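Local coordinates for protein L-threonine-O-3-phosphate decarboxylase (PDB 3FKD) that probably binds pyridoxal 5'-phosphate and probably acts as an L-threonine-O-3-phosphate decarboxylase of the class I and II aminotransferase family, at residues A[152-155]-A[156-160]; A[256-259]-A[260-264]. All coordinates share one frame; numbering follows the deposited sequence.

Interaction 1 (A[152-155]-A[156-160])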
ATOM      1  N   LEU A 152      -8.604 -21.968 -21.231  1.00 40.13           N
ATOM      2  CA  LEU A 152      -9.555 -21.442 -22.233  1.00 41.65           C
ATOM      3  C   LEU A 152     -10.931 -22.151 -22.301  1.00 40.79           C
ATOM      4  O   LEU A 152     -11.950 -21.522 -22.571  1.00 39.66           O
ATOM      5  CB  LEU A 152      -8.924 -21.368 -23.632  1.00 38.21           C
ATOM      6  CG  LEU A 152      -7.733 -20.428 -23.673  1.00 40.18           C
ATOM      7  CD1 LEU A 152      -6.937 -20.520 -24.961  1.00 35.72           C
ATOM      8  CD2 LEU A 152      -8.244 -18.994 -23.425  1.00 40.95           C
ATOM      9  N   ARG A 153     -10.981 -23.452 -22.067  1.00 42.30           N
ATOM     10  CA  ARG A 153     -12.279 -24.096 -22.149  1.00 42.91           C
ATOM     11  C   ARG A 153     -13.082 -23.825 -20.894  1.00 43.85           C
ATOM     12  O   ARG A 153     -14.301 -23.757 -20.956  1.00 44.09           O
ATOM     13  CB  ARG A 153     -12.200 -25.585 -22.510  1.00 47.94           C
ATOM     14  CG  ARG A 153     -11.802 -26.574 -21.402  1.00 50.89           C
ATOM     15  CD  ARG A 153     -11.041 -27.729 -22.062  1.00 53.56           C
ATOM     16  NE  ARG A 153     -10.504 -27.242 -23.339  1.00 55.15           N
ATOM     17  CZ  ARG A 153     -10.669 -27.843 -24.516  1.00 57.54           C
ATOM     18  NH1 ARG A 153     -11.318 -29.004 -24.590  1.00 60.03           N
ATOM     19  NH2 ARG A 153     -10.167 -27.292 -25.616  1.00 52.47           N
ATOM     20  N   LEU A 154     -12.402 -23.614 -19.767  1.00 42.83           N
ATOM     21  CA  LEU A 154     -13.089 -23.165 -18.552  1.00 41.25           C
ATOM     22  C   LEU A 154     -13.753 -21.771 -18.712  1.00 40.93           C
ATOM     23  O   LEU A 154     -14.895 -21.552 -18.299  1.00 39.70           O
ATOM     24  CB  LEU A 154     -12.110 -23.105 -17.384  1.00 38.95           C
ATOM     25  CG  LEU A 154     -11.332 -24.327 -16.960  1.00 39.68           C
ATOM     26  CD1 LEU A 154     -10.047 -23.890 -16.314  1.00 37.39           C
ATOM     27  CD2 LEU A 154     -12.180 -25.135 -15.991  1.00 42.08           C
ATOM     28  N   LEU A 155     -12.999 -20.826 -19.262  1.00 39.34           N
ATOM     29  CA  LEU A 155     -13.498 -19.494 -19.526  1.00 38.20           C
ATOM     30  C   LEU A 155     -14.715 -19.602 -20.406  1.00 38.27           C
ATOM     31  O   LEU A 155     -15.727 -18.950 -20.177  1.00 38.63           O
ATOM     32  CB  LEU A 155     -12.430 -18.652 -20.244  1.00 39.06           C
ATOM     33  CG  LEU A 155     -11.317 -17.923 -19.467  1.00 36.09           C
ATOM     34  CD1 LEU A 155     -11.665 -17.740 -18.006  1.00 34.93           C
ATOM     35  CD2 LEU A 155     -10.018 -18.624 -19.589  1.00 36.22           C
ATOM     36  N   ASN A 156     -14.601 -20.441 -21.426  1.00 40.24           N
ATOM     37  CA  ASN A 156     -15.675 -20.640 -22.387  1.00 41.49           C
ATOM     38  C   ASN A 156     -16.873 -21.434 -21.851  1.00 43.25           C
ATOM     39  O   ASN A 156     -18.023 -21.083 -22.132  1.00 44.04           O
ATOM     40  CB  ASN A 156     -15.124 -21.278 -23.654  1.00 41.40           C
ATOM     41  CG  ASN A 156     -14.144 -20.360 -24.385  1.00 44.31           C
ATOM     42  OD1 ASN A 156     -13.128 -20.813 -24.912  1.00 42.31           O
ATOM     43  ND2 ASN A 156     -14.448 -19.058 -24.408  1.00 42.64           N
ATOM     44  N   ASP A 157     -16.606 -22.482 -21.071  1.00 41.52           N
ATOM     45  CA  ASP A 157     -17.665 -23.354 -20.560  1.00 42.29           C
ATOM     46  C   ASP A 157     -18.452 -22.725 -19.438  1.00 40.91           C
ATOM     47  O   ASP A 157     -19.624 -23.041 -19.275  1.00 42.40           O
ATOM     48  CB  ASP A 157     -17.123 -24.725 -20.106  1.00 42.98           C
ATOM     49  CG  ASP A 157     -16.524 -25.510 -21.245  1.00 45.13           C
ATOM     50  OD1 ASP A 157     -17.063 -25.393 -22.373  1.00 44.22           O
ATOM     51  OD2 ASP A 157     -15.510 -26.224 -21.020  1.00 48.95           O
ATOM     52  N   HIS A 158     -17.816 -21.839 -18.671  1.00 40.81           N
ATOM     53  CA  HIS A 158     -18.495 -21.170 -17.547  1.00 39.72           C
ATOM     54  C   HIS A 158     -18.484 -19.624 -17.584  1.00 37.90           C
ATOM     55  O   HIS A 158     -17.820 -18.975 -16.778  1.00 36.12           O
ATOM     56  CB  HIS A 158     -17.923 -21.663 -16.218  1.00 38.29           C
ATOM     57  CG  HIS A 158     -17.747 -23.144 -16.149  1.00 39.25           C
ATOM     58  ND1 HIS A 158     -16.520 -23.753 -16.289  1.00 40.55           N
ATOM     59  CD2 HIS A 158     -18.645 -24.140 -15.949  1.00 39.25           C
ATOM     60  CE1 HIS A 158     -16.667 -25.064 -16.177  1.00 41.19           C
ATOM     61  NE2 HIS A 158     -17.948 -25.323 -15.970  1.00 38.11           N
ATOM     62  N   PRO A 159     -19.251 -19.042 -18.510  1.00 37.96           N
ATOM     63  CA  PRO A 159     -19.457 -17.601 -18.703  1.00 38.21           C
ATOM     64  C   PRO A 159     -19.824 -16.854 -17.428  1.00 36.94           C
ATOM     65  O   PRO A 159     -19.596 -15.654 -17.300  1.00 38.13           O
ATOM     66  CB  PRO A 159     -20.661 -17.559 -19.648  1.00 37.31           C
ATOM     67  CG  PRO A 159     -20.553 -18.803 -20.416  1.00 38.26           C
ATOM     68  CD  PRO A 159     -20.019 -19.835 -19.482  1.00 37.89           C
ATOM     69  N   ASP A 160     -20.433 -17.548 -16.488  1.00 38.23           N
ATOM     70  CA  ASP A 160     -21.014 -16.847 -15.356  1.00 38.46           C
ATOM     71  C   ASP A 160     -20.091 -16.942 -14.158  1.00 36.15           C
ATOM     72  O   ASP A 160     -20.427 -16.526 -13.066  1.00 37.21           O
ATOM     73  CB  ASP A 160     -22.433 -17.359 -15.083  1.00 37.16           C
ATOM     74  CG  ASP A 160     -23.366 -17.106 -16.269  1.00 41.58           C
ATOM     75  OD1 ASP A 160     -23.282 -16.010 -16.843  1.00 40.37           O
ATOM     76  OD2 ASP A 160     -24.166 -17.991 -16.649  1.00 43.35           O
TER

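Interaction 2 (A[256-259]-A[260-264])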
ATOM      1  N   ASN A 256      17.939 -27.032 -13.238  1.00 26.76           N
ATOM      2  CA  ASN A 256      18.503 -27.252 -11.912  1.00 26.70           C
ATOM      3  C   ASN A 256      17.476 -27.835 -10.944  1.00 28.18           C
ATOM      4  O   ASN A 256      17.824 -28.431  -9.932  1.00 28.27           O
ATOM      5  CB  ASN A 256      19.010 -25.945 -11.331  1.00 27.42           C
ATOM      6  CG  ASN A 256      20.149 -25.383 -12.110  1.00 30.49           C
ATOM      7  OD1 ASN A 256      20.947 -26.134 -12.674  1.00 30.59           O
ATOM      8  ND2 ASN A 256      20.248 -24.057 -12.154  1.00 27.25           N
ATOM      9  N   THR A 257      16.202 -27.615 -11.237  1.00 26.49           N
ATOM     10  CA  THR A 257      15.138 -28.096 -10.388  1.00 26.93           C
ATOM     11  C   THR A 257      14.953 -29.627 -10.558  1.00 28.07           C
ATOM     12  O   THR A 257      14.670 -30.351  -9.591  1.00 27.46           O
ATOM     13  CB  THR A 257      13.837 -27.376 -10.740  1.00 25.01           C
ATOM     14  OG1 THR A 257      13.950 -25.999 -10.386  1.00 28.27           O
ATOM     15  CG2 THR A 257      12.697 -27.974 -10.007  1.00 24.57           C
ATOM     16  N   VAL A 258      15.080 -30.091 -11.798  1.00 24.19           N
ATOM     17  CA  VAL A 258      15.047 -31.503 -12.075  1.00 25.25           C
ATOM     18  C   VAL A 258      16.218 -32.196 -11.358  1.00 26.13           C
ATOM     19  O   VAL A 258      15.988 -33.134 -10.619  1.00 26.14           O
ATOM     20  CB  VAL A 258      15.075 -31.756 -13.580  1.00 26.88           C
ATOM     21  CG1 VAL A 258      15.327 -33.232 -13.887  1.00 21.89           C
ATOM     22  CG2 VAL A 258      13.805 -31.230 -14.224  1.00 23.60           C
ATOM     23  N   ASP A 259      17.457 -31.721 -11.535  1.00 26.66           N
ATOM     24  CA  ASP A 259      18.591 -32.306 -10.800  1.00 27.63           C
ATOM     25  C   ASP A 259      18.403 -32.215  -9.286  1.00 29.69           C
ATOM     26  O   ASP A 259      18.966 -33.013  -8.540  1.00 29.66           O
ATOM     27  CB  ASP A 259      19.943 -31.668 -11.127  1.00 26.69           C
ATOM     28  CG  ASP A 259      20.213 -31.537 -12.611  1.00 28.15           C
ATOM     29  OD1 ASP A 259      19.533 -32.184 -13.438  1.00 26.27           O
ATOM     30  OD2 ASP A 259      21.133 -30.749 -12.936  1.00 29.46           O
ATOM     31  N   PHE A 260      17.629 -31.232  -8.825  1.00 28.97           N
ATOM     32  CA  PHE A 260      17.368 -31.093  -7.398  1.00 27.64           C
ATOM     33  C   PHE A 260      16.342 -32.129  -6.925  1.00 29.28           C
ATOM     34  O   PHE A 260      16.558 -32.788  -5.910  1.00 29.17           O
ATOM     35  CB  PHE A 260      16.906 -29.673  -7.091  1.00 30.38           C
ATOM     36  CG  PHE A 260      16.967 -29.290  -5.623  1.00 29.33           C
ATOM     37  CD1 PHE A 260      17.674 -30.041  -4.712  1.00 28.59           C
ATOM     38  CD2 PHE A 260      16.360 -28.124  -5.185  1.00 26.84           C
ATOM     39  CE1 PHE A 260      17.746 -29.667  -3.391  1.00 27.69           C
ATOM     40  CE2 PHE A 260      16.445 -27.762  -3.872  1.00 27.89           C
ATOM     41  CZ  PHE A 260      17.130 -28.547  -2.970  1.00 27.74           C
ATOM     42  N   ILE A 261      15.251 -32.287  -7.678  1.00 27.83           N
ATOM     43  CA  ILE A 261      14.175 -33.198  -7.308  1.00 27.92           C
ATOM     44  C   ILE A 261      14.573 -34.674  -7.359  1.00 31.78           C
ATOM     45  O   ILE A 261      14.148 -35.473  -6.524  1.00 33.51           O
ATOM     46  CB  ILE A 261      12.904 -32.943  -8.142  1.00 29.52           C
ATOM     47  CG1 ILE A 261      12.326 -31.541  -7.790  1.00 28.39           C
ATOM     48  CG2 ILE A 261      11.880 -34.030  -7.861  1.00 26.97           C
ATOM     49  CD1 ILE A 261      11.093 -31.115  -8.587  1.00 23.39           C
ATOM     50  N   THR A 262      15.404 -35.012  -8.336  1.00 30.45           N
ATOM     51  CA  THR A 262      15.966 -36.337  -8.513  1.00 28.55           C
ATOM     52  C   THR A 262      16.795 -36.737  -7.308  1.00 30.97           C
ATOM     53  O   THR A 262      16.619 -37.828  -6.730  1.00 35.32           O
ATOM     54  CB  THR A 262      16.897 -36.351  -9.734  1.00 29.38           C
ATOM     55  OG1 THR A 262      16.145 -36.049 -10.923  1.00 28.19           O
ATOM     56  CG2 THR A 262      17.589 -37.694  -9.857  1.00 28.53           C
ATOM     57  N   ALA A 263      17.736 -35.885  -6.943  1.00 29.19           N
ATOM     58  CA  ALA A 263      18.517 -36.142  -5.754  1.00 29.50           C
ATOM     59  C   ALA A 263      17.601 -36.247  -4.539  1.00 34.49           C
ATOM     60  O   ALA A 263      17.756 -37.178  -3.748  1.00 36.98           O
ATOM     61  CB  ALA A 263      19.572 -35.092  -5.550  1.00 26.95           C
ATOM     62  N   LEU A 264      16.629 -35.338  -4.388  1.00 29.42           N
ATOM     63  CA  LEU A 264      15.755 -35.440  -3.243  1.00 30.34           C
ATOM     64  C   LEU A 264      14.974 -36.773  -3.135  1.00 35.22           C
ATOM     65  O   LEU A 264      14.824 -37.319  -2.032  1.00 35.64           O
ATOM     66  CB  LEU A 264      14.817 -34.237  -3.122  1.00 32.02           C
ATOM     67  CG  LEU A 264      15.487 -32.943  -2.618  1.00 31.27           C
ATOM     68  CD1 LEU A 264      14.578 -31.769  -2.787  1.00 26.63           C
ATOM     69  CD2 LEU A 264      15.990 -33.018  -1.199  1.00 30.07           C
TER

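Interaction 1 (A[152-155]-A[156-160])
Asn-156 N donates to Leu-152 O at 3.1 Å and His-158 N to Leu-154 O at 3.0 Å, i+4 to i bonds of the last turn of helix 148-157, after which His-158 is the first residue to leave helical geometry. The bond between them, Asp-157 N to Arg-153 O, follows the same spacing, but the place of that oxygen is less certain. Leu-154 O has a second, weak donor: ND1 of the His-158 ring reaches back over the turn to it, 3.4 Å away and with a bent N-H...O angle of 132°. With CG beside its own backbone N (chi1 -45°), the imidazole is carried back along the helix end, and CB of Asp-157 sits over one of its faces, displaced from the ring centre. The ring also meets that of Phe-127, the planes inclined at about 30°. On the exposed flank the Arg-153 and Asp-157 side chains run alongside each other in one direction, yet form no salt bridge. Arg-153 NE stays 5.6 Å from Asp-157 OD2, and the guanidinium and carboxylate planes are nearly perpendicular; NE instead makes a weak bond to Thr-149 O, one turn back. Among the arginine's side-chain atoms, CB and CG come nearest to Asp-157 OD2, each 3.7 Å away, though the carboxylate is crowded against Arg-153 O and its exact place is doubtful. Leu-154 and Leu-155 turn to the interior and pack on Phe-163 of strand 162-166, while Asn-188 ND2 makes weak bonds to Leu-155 O and His-158 O. This is the C-terminal end of the helix in the beta-alpha-beta unit formed by strand 132-136, helix 148-157 and strand 162-166, within the seven-stranded mixed sheet of an aminotransferase-like fold.

Interaction 2 (A[256-259]-A[260-264])
Val-258 O is gripped twice by Thr-262, one turn further along helix 250-266. The backbone N of Thr-262 comes nearly along the C=O axis at 3.0 Å with an almost straight N-H...O angle of 168°, whereas its hydroxyl OG1 donates at 2.9 Å from above the carbonyl plane, 45° out of it. OG1 is put there by chi1 of -62°, which sets it beside the threonine's own backbone N and bends it back toward the preceding turn. The Val-258 side chain meets this hydroxyl only loosely, CG1 lying 4.2 Å from Thr-262 OG1. A neighbouring bond, Ile-261 N to Thr-257 O at 2.8 Å, continues the helical pattern; the one before it, from Phe-260 N to Asn-256 O, is weak. Thr-257 and Ile-261 run alongside each other in one direction, with methyl CG2 of the threonine 3.8 Å from CD1 of the isoleucine. Phe-260, its CG anti to the backbone N, sends its ring out from the helix; Leu-264 CD1 rests 3.8 Å above one face, displaced from the ring centre, and Phe-331 of helix 325-339 meets the ring edge-to-face. Ile-261 and Leu-264 pack on Val-272 and Phe-280 of the neighbouring strands. The inward side that joins the helix to the sheet and to helix 325-339 is thus mainly apolar, but includes the Thr-257 hydroxyl, bonded to Trp-253 O and Thr-322 OG1; on the exposed flank Thr-262 satisfies its hydroxyl proton within its own helix.

Overall arrangement
Interactions 1 and 2 are both local helix contacts, but they belong to different parts of the chain, built on separate sheets. The 152-160 stretch ends a helix beside the seven-stranded mixed sheet; residues 256-264 lie inside a helix that packs against the five-stranded mixed sheet containing strands 270-272 and 279-284. Their centres are 36 Å apart and their nearest atoms about 24 Å, so they do not touch, and each centre lies 22 Å from the centre of the chain. Neither meets the second subunit. Both are helix packing, with no site residue assigned to them, within a family that probably binds pyridoxal 5'-phosphate.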